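Side-chain contacts in cellulase (PDB 6XSO), which acts as a broad-specificity GH5_4 endoglucanase, probably hydrolysing internal beta-1,4 linkages in cellulose and related plant polysaccharides: residues 208-213 with 255-260; 270-275 with 329-334; 319-324 with 365-370. One frame throughout, in Å; residues are numbered along the deposited sequence.

Contact 1 of 3, residues 208-213 with 255-260; sequences GYARSF and VIPQGE
R211 and P257 meet along their aliphatic parts, while the flat guanidinium of R211 turns back along its own helix and lays one face over G208, with the CA of G208 3.4 Å from its plane, off-centre, near the edge of the group. The bend at chi3 (-51°) helps to fold the charged end back in this way, leaving the arginine's methylene chain to face the proline: CG of R211 lies 4.2 Å from CB of P257. The pyrrolidine ring itself presses against the helix backbone. CG of P257 approaches the carbonyl oxygen A210 O at 3.6 Å and the methyl CB of A210 at 4.1 Å, and P257 CB sits 4.0 Å from R211 CA. These are van der Waals contacts throughout. P257 also opens a type II turn closed by E260 N to P257 O (3.2 Å), with G259 at the third position. Behind the contact, A210 packs on V231 of strand 229-232; around it, V255 N bonds to N207 and E260 pairs with R218, both on the same helix as R211. The whole is a loop-on-helix contact of a (beta/alpha)8 barrel, in which the segment leading to strand 264-270 lies against outer helix 196-219.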
# COMPACT_ATOMS: atom_id res chain seq x y z
N GLY A 208 6.34 3.51 16.53
CA GLY A 208 7.34 2.50 16.84
C GLY A 208 7.55 1.52 15.70
O GLY A 208 8.68 1.23 15.33
N TYR A 209 6.45 0.99 15.14
CA TYR A 209 6.59 0.08 14.00
C TYR A 209 7.26 0.79 12.82
O TYR A 209 8.11 0.19 12.13
CB TYR A 209 5.23 -0.49 13.62
CG TYR A 209 4.79 -1.69 14.44
CD1 TYR A 209 5.47 -2.90 14.35
CD2 TYR A 209 3.69 -1.62 15.30
CE1 TYR A 209 5.09 -4.00 15.08
CE2 TYR A 209 3.28 -2.73 16.03
CZ TYR A 209 3.99 -3.91 15.92
OH TYR A 209 3.66 -5.07 16.58
N ALA A 210 6.92 2.05 12.59
CA ALA A 210 7.54 2.81 11.50
C ALA A 210 9.05 2.93 11.70
O ALA A 210 9.83 2.71 10.76
CB ALA A 210 6.89 4.19 11.38
N ARG A 211 9.49 3.27 12.92
CA ARG A 211 10.90 3.34 13.26
C ARG A 211 11.57 1.98 13.09
O ARG A 211 12.67 1.87 12.53
CB ARG A 211 11.06 3.72 14.73
CG ARG A 211 10.95 5.16 15.11
CD ARG A 211 11.61 5.39 16.48
NE ARG A 211 11.18 4.47 17.55
CZ ARG A 211 10.05 4.60 18.26
NH1 ARG A 211 9.21 5.59 18.02
NH2 ARG A 211 9.76 3.72 19.21
N SER A 212 10.93 0.93 13.61
CA SER A 212 11.49 -0.40 13.53
C SER A 212 11.69 -0.82 12.08
O SER A 212 12.71 -1.43 11.76
CB SER A 212 10.57 -1.39 14.24
OG SER A 212 10.79 -1.42 15.64
N PHE A 213 10.71 -0.53 11.22
CA PHE A 213 10.79 -0.84 9.80
C PHE A 213 11.99 -0.16 9.16
O PHE A 213 12.82 -0.81 8.52
CB PHE A 213 9.50 -0.38 9.14
CG PHE A 213 9.55 -0.21 7.64
CD1 PHE A 213 9.70 -1.29 6.80
CD2 PHE A 213 9.38 1.05 7.09
CE1 PHE A 213 9.69 -1.12 5.41
CE2 PHE A 213 9.36 1.24 5.72
CZ PHE A 213 9.51 0.15 4.88
N VAL A 255 4.79 10.27 13.28
CA VAL A 255 6.14 10.78 13.42
C VAL A 255 7.01 10.11 12.38
O VAL A 255 7.09 8.86 12.32
CB VAL A 255 6.69 10.56 14.84
CG1 VAL A 255 8.19 10.85 14.86
CG2 VAL A 255 5.95 11.42 15.85
N ILE A 256 7.64 10.91 11.52
CA ILE A 256 8.58 10.38 10.54
C ILE A 256 9.83 9.91 11.27
O ILE A 256 10.42 10.68 12.04
CB ILE A 256 8.94 11.46 9.52
CG1 ILE A 256 7.70 11.99 8.79
CG2 ILE A 256 9.96 10.90 8.53
CD1 ILE A 256 6.90 10.93 8.06
N PRO A 257 10.29 8.67 11.06
CA PRO A 257 11.43 8.18 11.84
C PRO A 257 12.67 9.04 11.69
O PRO A 257 12.95 9.61 10.63
CB PRO A 257 11.66 6.77 11.29
CG PRO A 257 10.30 6.32 10.89
CD PRO A 257 9.62 7.57 10.34
N GLN A 258 13.42 9.11 12.78
CA GLN A 258 14.67 9.86 12.80
C GLN A 258 15.59 9.38 11.69
O GLN A 258 15.70 8.18 11.42
CB GLN A 258 15.35 9.67 14.15
CG GLN A 258 16.61 10.51 14.32
CD GLN A 258 17.19 10.40 15.72
OE1 GLN A 258 17.77 9.38 16.09
NE2 GLN A 258 17.03 11.46 16.52
N GLY A 259 16.25 10.33 11.05
CA GLY A 259 17.20 10.05 10.01
C GLY A 259 16.63 10.07 8.62
O GLY A 259 17.40 10.07 7.65
N GLU A 260 15.30 10.08 8.48
CA GLU A 260 14.67 10.04 7.17
C GLU A 260 14.43 11.45 6.66
O GLU A 260 14.10 12.35 7.43
CB GLU A 260 13.36 9.26 7.26
CG GLU A 260 13.56 7.79 7.62
CD GLU A 260 14.36 7.05 6.56
OE1 GLU A 260 13.93 7.12 5.39
OE2 GLU A 260 15.40 6.42 6.89

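Contact 2 of 3, residues 270-275 with 329-334; sequences AYPTIA and FQFVDD
F331 projects from helix 325-341 against P272 and I274, and supplies nearly all of the helix's share of the contact. The methyl CG2 of I274 stands over one ring face in a CH-pi contact, 4.2 Å from the F331 centroid and 25° off the normal. It is displaced toward the root of the ring, where I274 CG2 comes within 3.9 Å of F331 CG. At the far end of the phenyl group, P272 CG approaches F331 CZ obliquely at 3.8 Å, with P272 CD 3.9 Å from the same CZ. The proline and isoleucine side chains each stand roughly perpendicular to the phenylalanine's. The phenylalanine reaches the loop because its CG is anti to the backbone N (chi1 158°), which carries the ring outward from the helix. In the next shell, I282 of helix 279-298 touches I274 and F331, and the F335 ring meets that of F331 with planes at about 45°. The loop is tied down by backbone bonding between P272 and S312 and by Y271 OH bonding to E308. With only carbon atoms meeting between the segments, cohesion rests on dispersion, the CH-pi contact and shape, and the ring is probably held by being hemmed in.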
# COMPACT_ATOMS: atom_id res chain seq x y z
N ALA A 270 -7.87 5.64 0.26
CA ALA A 270 -9.05 6.48 0.12
C ALA A 270 -10.12 5.78 -0.69
O ALA A 270 -9.90 5.44 -1.86
CB ALA A 270 -8.69 7.80 -0.57
N TYR A 271 -11.31 5.64 -0.10
CA TYR A 271 -12.47 5.08 -0.78
C TYR A 271 -13.65 6.02 -0.56
O TYR A 271 -14.57 5.73 0.21
CB TYR A 271 -12.77 3.68 -0.24
CG TYR A 271 -11.71 2.65 -0.58
CD1 TYR A 271 -11.84 1.85 -1.69
CD2 TYR A 271 -10.61 2.45 0.25
CE1 TYR A 271 -10.89 0.87 -1.98
CE2 TYR A 271 -9.67 1.49 -0.04
CZ TYR A 271 -9.81 0.69 -1.14
OH TYR A 271 -8.91 -0.31 -1.43
N PRO A 272 -13.63 7.17 -1.22
CA PRO A 272 -14.65 8.19 -0.96
C PRO A 272 -16.04 7.73 -1.37
O PRO A 272 -16.21 6.96 -2.32
CB PRO A 272 -14.22 9.37 -1.83
CG PRO A 272 -12.80 9.12 -2.18
CD PRO A 272 -12.59 7.64 -2.15
N THR A 273 -17.04 8.28 -0.69
CA THR A 273 -18.43 8.03 -1.07
C THR A 273 -18.83 8.99 -2.18
O THR A 273 -18.68 10.21 -2.05
CB THR A 273 -19.33 8.23 0.15
OG1 THR A 273 -18.96 7.32 1.20
CG2 THR A 273 -20.76 7.96 -0.22
N ILE A 274 -19.33 8.44 -3.28
CA ILE A 274 -19.88 9.26 -4.36
C ILE A 274 -21.38 9.07 -4.52
O ILE A 274 -22.05 9.98 -5.04
CB ILE A 274 -19.15 9.04 -5.70
CG1 ILE A 274 -19.38 7.63 -6.25
CG2 ILE A 274 -17.66 9.34 -5.55
CD1 ILE A 274 -18.89 7.45 -7.72
N ALA A 275 -21.94 7.96 -4.07
CA ALA A 275 -23.38 7.76 -4.19
C ALA A 275 -24.15 8.80 -3.39
O ALA A 275 -23.82 9.09 -2.24
CB ALA A 275 -23.73 6.35 -3.72
N PHE A 329 -16.70 7.68 -13.27
CA PHE A 329 -15.66 8.11 -14.20
C PHE A 329 -15.34 9.60 -14.03
O PHE A 329 -14.18 10.00 -14.17
CB PHE A 329 -16.07 7.79 -15.64
CG PHE A 329 -16.00 6.31 -16.00
CD1 PHE A 329 -15.62 5.33 -15.10
CD2 PHE A 329 -16.30 5.92 -17.29
CE1 PHE A 329 -15.56 3.98 -15.49
CE2 PHE A 329 -16.23 4.58 -17.67
CZ PHE A 329 -15.87 3.63 -16.79
N GLN A 330 -16.35 10.43 -13.75
CA GLN A 330 -16.07 11.84 -13.48
C GLN A 330 -15.28 12.00 -12.19
O GLN A 330 -14.42 12.87 -12.08
CB GLN A 330 -17.39 12.62 -13.40
CG GLN A 330 -18.21 12.53 -14.66
CD GLN A 330 -19.64 13.01 -14.45
OE1 GLN A 330 -19.86 14.11 -13.93
NE2 GLN A 330 -20.61 12.19 -14.85
N PHE A 331 -15.57 11.15 -11.20
CA PHE A 331 -14.80 11.13 -9.97
C PHE A 331 -13.35 10.74 -10.25
O PHE A 331 -12.42 11.40 -9.76
CB PHE A 331 -15.46 10.16 -8.96
CG PHE A 331 -14.53 9.66 -7.89
CD1 PHE A 331 -14.12 10.50 -6.88
CD2 PHE A 331 -14.07 8.36 -7.90
CE1 PHE A 331 -13.26 10.06 -5.89
CE2 PHE A 331 -13.20 7.91 -6.93
CZ PHE A 331 -12.80 8.76 -5.92
N VAL A 332 -13.16 9.67 -11.04
CA VAL A 332 -11.82 9.22 -11.42
C VAL A 332 -11.03 10.36 -12.06
O VAL A 332 -9.87 10.63 -11.70
CB VAL A 332 -11.92 8.02 -12.39
CG1 VAL A 332 -10.63 7.80 -13.17
CG2 VAL A 332 -12.37 6.77 -11.63
N ASP A 333 -11.62 11.01 -13.06
CA ASP A 333 -10.92 12.07 -13.77
C ASP A 333 -10.37 13.09 -12.78
O ASP A 333 -9.21 13.51 -12.87
CB ASP A 333 -11.88 12.80 -14.71
CG ASP A 333 -12.26 12.00 -15.94
OD1 ASP A 333 -11.70 10.92 -16.18
OD2 ASP A 333 -13.15 12.47 -16.68
N ASP A 334 -11.22 13.54 -11.86
CA ASP A 334 -10.84 14.63 -10.95
C ASP A 334 -9.89 14.15 -9.86
O ASP A 334 -8.99 14.89 -9.45
CB ASP A 334 -12.10 15.25 -10.36
CG ASP A 334 -11.78 16.33 -9.33
OD1 ASP A 334 -11.42 17.46 -9.77
OD2 ASP A 334 -11.90 16.03 -8.12

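Contact 3 of 3, residues 319-324 with 365-370; sequences TDYDAR and QADLAE. With LMR ((2S)-2-hydroxybutanedioic acid), chain C.
The last helix of the (beta/alpha)8 barrel, 366-377, is met at its first turn by Y321 of the short helix 320-323, which touches Q365, D367 and L368. A chi1 of 177° points the phenol straight away from its own backbone N, and the tyrosine reaches over to the second helix and gives its phenol proton to the carboxylate of D367, at 2.6 Å from Y321 OH to D367 OD1. The acceptor uses its syn lone pair, and the carboxylate plane stands almost perpendicular to the ring (85°). Q365 runs past the ring in the opposite direction and lays its amide nitrogen over one face, NE2 being 3.5 Å from Y321 CD2; its oxygen OE1 bonds instead to L352 N. Obliquely to the ring, L368 CB lies 4.0 Å from Y321 CE1. K325 forms a salt bridge with D367 OD2, and L368 N makes a weak bond to OD1 of the same aspartate, which probably favours its charged form. A phenylalanine in place of Y321 would probably keep the ring under Q365 but leave D367 OD1 without its short phenolic bond. On the other flank of the short helix, R324 NH1 binds D320 OD1 in a salt bridge of 2.8 Å, and R324 NE makes a weak 3.3 Å hydrogen bond to O1A of the bound malate.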
# COMPACT_ATOMS: atom_id res chain seq x y z
N THR A 319 -21.92 -2.17 -7.01
CA THR A 319 -20.81 -1.24 -6.99
C THR A 319 -21.22 0.05 -7.71
O THR A 319 -22.25 0.11 -8.39
CB THR A 319 -19.61 -1.80 -7.72
OG1 THR A 319 -19.94 -1.95 -9.11
CG2 THR A 319 -19.19 -3.15 -7.14
N ASP A 320 -20.41 1.10 -7.53
CA ASP A 320 -20.65 2.33 -8.28
C ASP A 320 -20.31 2.17 -9.76
O ASP A 320 -20.89 2.85 -10.61
CB ASP A 320 -19.86 3.49 -7.68
CG ASP A 320 -20.34 3.85 -6.30
OD1 ASP A 320 -21.56 3.83 -6.05
OD2 ASP A 320 -19.48 4.12 -5.43
N TYR A 321 -19.40 1.26 -10.09
CA TYR A 321 -19.12 0.97 -11.50
C TYR A 321 -20.38 0.50 -12.23
O TYR A 321 -20.61 0.85 -13.40
CB TYR A 321 -17.99 -0.07 -11.56
CG TYR A 321 -17.63 -0.53 -12.93
CD1 TYR A 321 -16.78 0.23 -13.73
CD2 TYR A 321 -18.14 -1.71 -13.44
CE1 TYR A 321 -16.45 -0.19 -15.00
CE2 TYR A 321 -17.80 -2.14 -14.72
CZ TYR A 321 -16.95 -1.37 -15.49
OH TYR A 321 -16.60 -1.79 -16.75
N ASP A 322 -21.20 -0.30 -11.56
CA ASP A 322 -22.44 -0.79 -12.14
C ASP A 322 -23.56 0.24 -12.02
O ASP A 322 -24.31 0.45 -12.98
CB ASP A 322 -22.86 -2.09 -11.46
CG ASP A 322 -22.04 -3.29 -11.92
OD1 ASP A 322 -21.48 -3.24 -13.04
OD2 ASP A 322 -21.97 -4.28 -11.17
N ALA A 323 -23.68 0.89 -10.87
CA ALA A 323 -24.87 1.68 -10.59
C ALA A 323 -24.79 3.12 -11.08
O ALA A 323 -25.84 3.72 -11.33
CB ALA A 323 -25.15 1.71 -9.09
N ARG A 324 -23.60 3.71 -11.15
CA ARG A 324 -23.43 5.12 -11.48
C ARG A 324 -22.08 5.30 -12.17
O ARG A 324 -21.18 6.00 -11.69
CB ARG A 324 -23.59 5.99 -10.23
CG ARG A 324 -22.77 5.58 -9.00
CD ARG A 324 -23.20 6.30 -7.70
NE ARG A 324 -24.61 6.08 -7.43
CZ ARG A 324 -25.12 4.99 -6.86
NH1 ARG A 324 -24.31 4.00 -6.46
NH2 ARG A 324 -26.43 4.87 -6.71
N GLN A 365 -12.58 -4.71 -16.96
CA GLN A 365 -13.08 -3.33 -16.88
C GLN A 365 -12.20 -2.45 -17.77
O GLN A 365 -11.50 -1.55 -17.29
CB GLN A 365 -13.15 -2.84 -15.44
CG GLN A 365 -13.95 -3.77 -14.52
CD GLN A 365 -13.99 -3.27 -13.09
OE1 GLN A 365 -13.00 -2.77 -12.56
NE2 GLN A 365 -15.17 -3.37 -12.46
N ALA A 366 -12.24 -2.71 -19.08
CA ALA A 366 -11.39 -1.97 -20.00
C ALA A 366 -11.70 -0.49 -19.97
O ALA A 366 -10.79 0.34 -20.03
CB ALA A 366 -11.55 -2.50 -21.43
N ASP A 367 -12.99 -0.14 -19.88
CA ASP A 367 -13.37 1.27 -19.87
C ASP A 367 -12.76 2.00 -18.67
O ASP A 367 -12.22 3.10 -18.83
CB ASP A 367 -14.89 1.43 -19.97
CG ASP A 367 -15.66 0.61 -18.95
OD1 ASP A 367 -15.10 -0.15 -18.12
OD2 ASP A 367 -16.91 0.75 -18.98
N LEU A 368 -12.80 1.39 -17.49
CA LEU A 368 -12.24 2.02 -16.30
C LEU A 368 -10.72 2.11 -16.36
O LEU A 368 -10.14 3.14 -15.99
CB LEU A 368 -12.69 1.26 -15.06
CG LEU A 368 -12.14 1.81 -13.75
CD1 LEU A 368 -12.48 3.24 -13.46
CD2 LEU A 368 -12.66 0.94 -12.61
N ALA A 369 -10.06 1.05 -16.83
CA ALA A 369 -8.60 1.08 -16.96
C ALA A 369 -8.18 2.23 -17.86
O ALA A 369 -7.27 3.00 -17.52
CB ALA A 369 -8.11 -0.26 -17.49
N GLU A 370 -8.84 2.37 -19.01
CA GLU A 370 -8.51 3.44 -19.94
C GLU A 370 -8.83 4.80 -19.32
O GLU A 370 -8.08 5.76 -19.52
CB GLU A 370 -9.26 3.27 -21.26
CG GLU A 370 -8.90 4.36 -22.26
CD GLU A 370 -9.27 4.04 -23.70
OE1 GLU A 370 -9.96 3.03 -23.94
OE2 GLU A 370 -8.86 4.82 -24.58
C1 LMR C . -26.04 9.37 -9.62
O1A LMR C . -26.38 8.17 -9.35
O1B LMR C . -26.08 10.27 -8.75
C2 LMR C . -25.56 9.73 -11.03
O2 LMR C . -25.84 8.60 -11.80
C3 LMR C . -26.24 10.96 -11.59
C4 LMR C . -25.86 11.10 -13.06
O4A LMR C . -26.57 11.82 -13.82
O4B LMR C . -24.85 10.51 -13.54

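Contacts 2 and 3 are neighbours, their centres about 11 Å apart, whereas contact 1 lies on the opposite side of the chain's centre, about 32 Å and 38 Å from them centre to centre. Contacts 1 and 2 are mostly buried and apolar, each setting a proline-bearing loop against a barrel helix; contact 3 is more open and adds a charged hydrogen bond. Helix 325-341 connects contacts 2 and 3: F331 turns toward the loop of contact 2, while F329 packs on D367 and L368 of contact 3. I274 and A275 also touch D320 and R324, respectively, making the two contacts parts of one continuous patch.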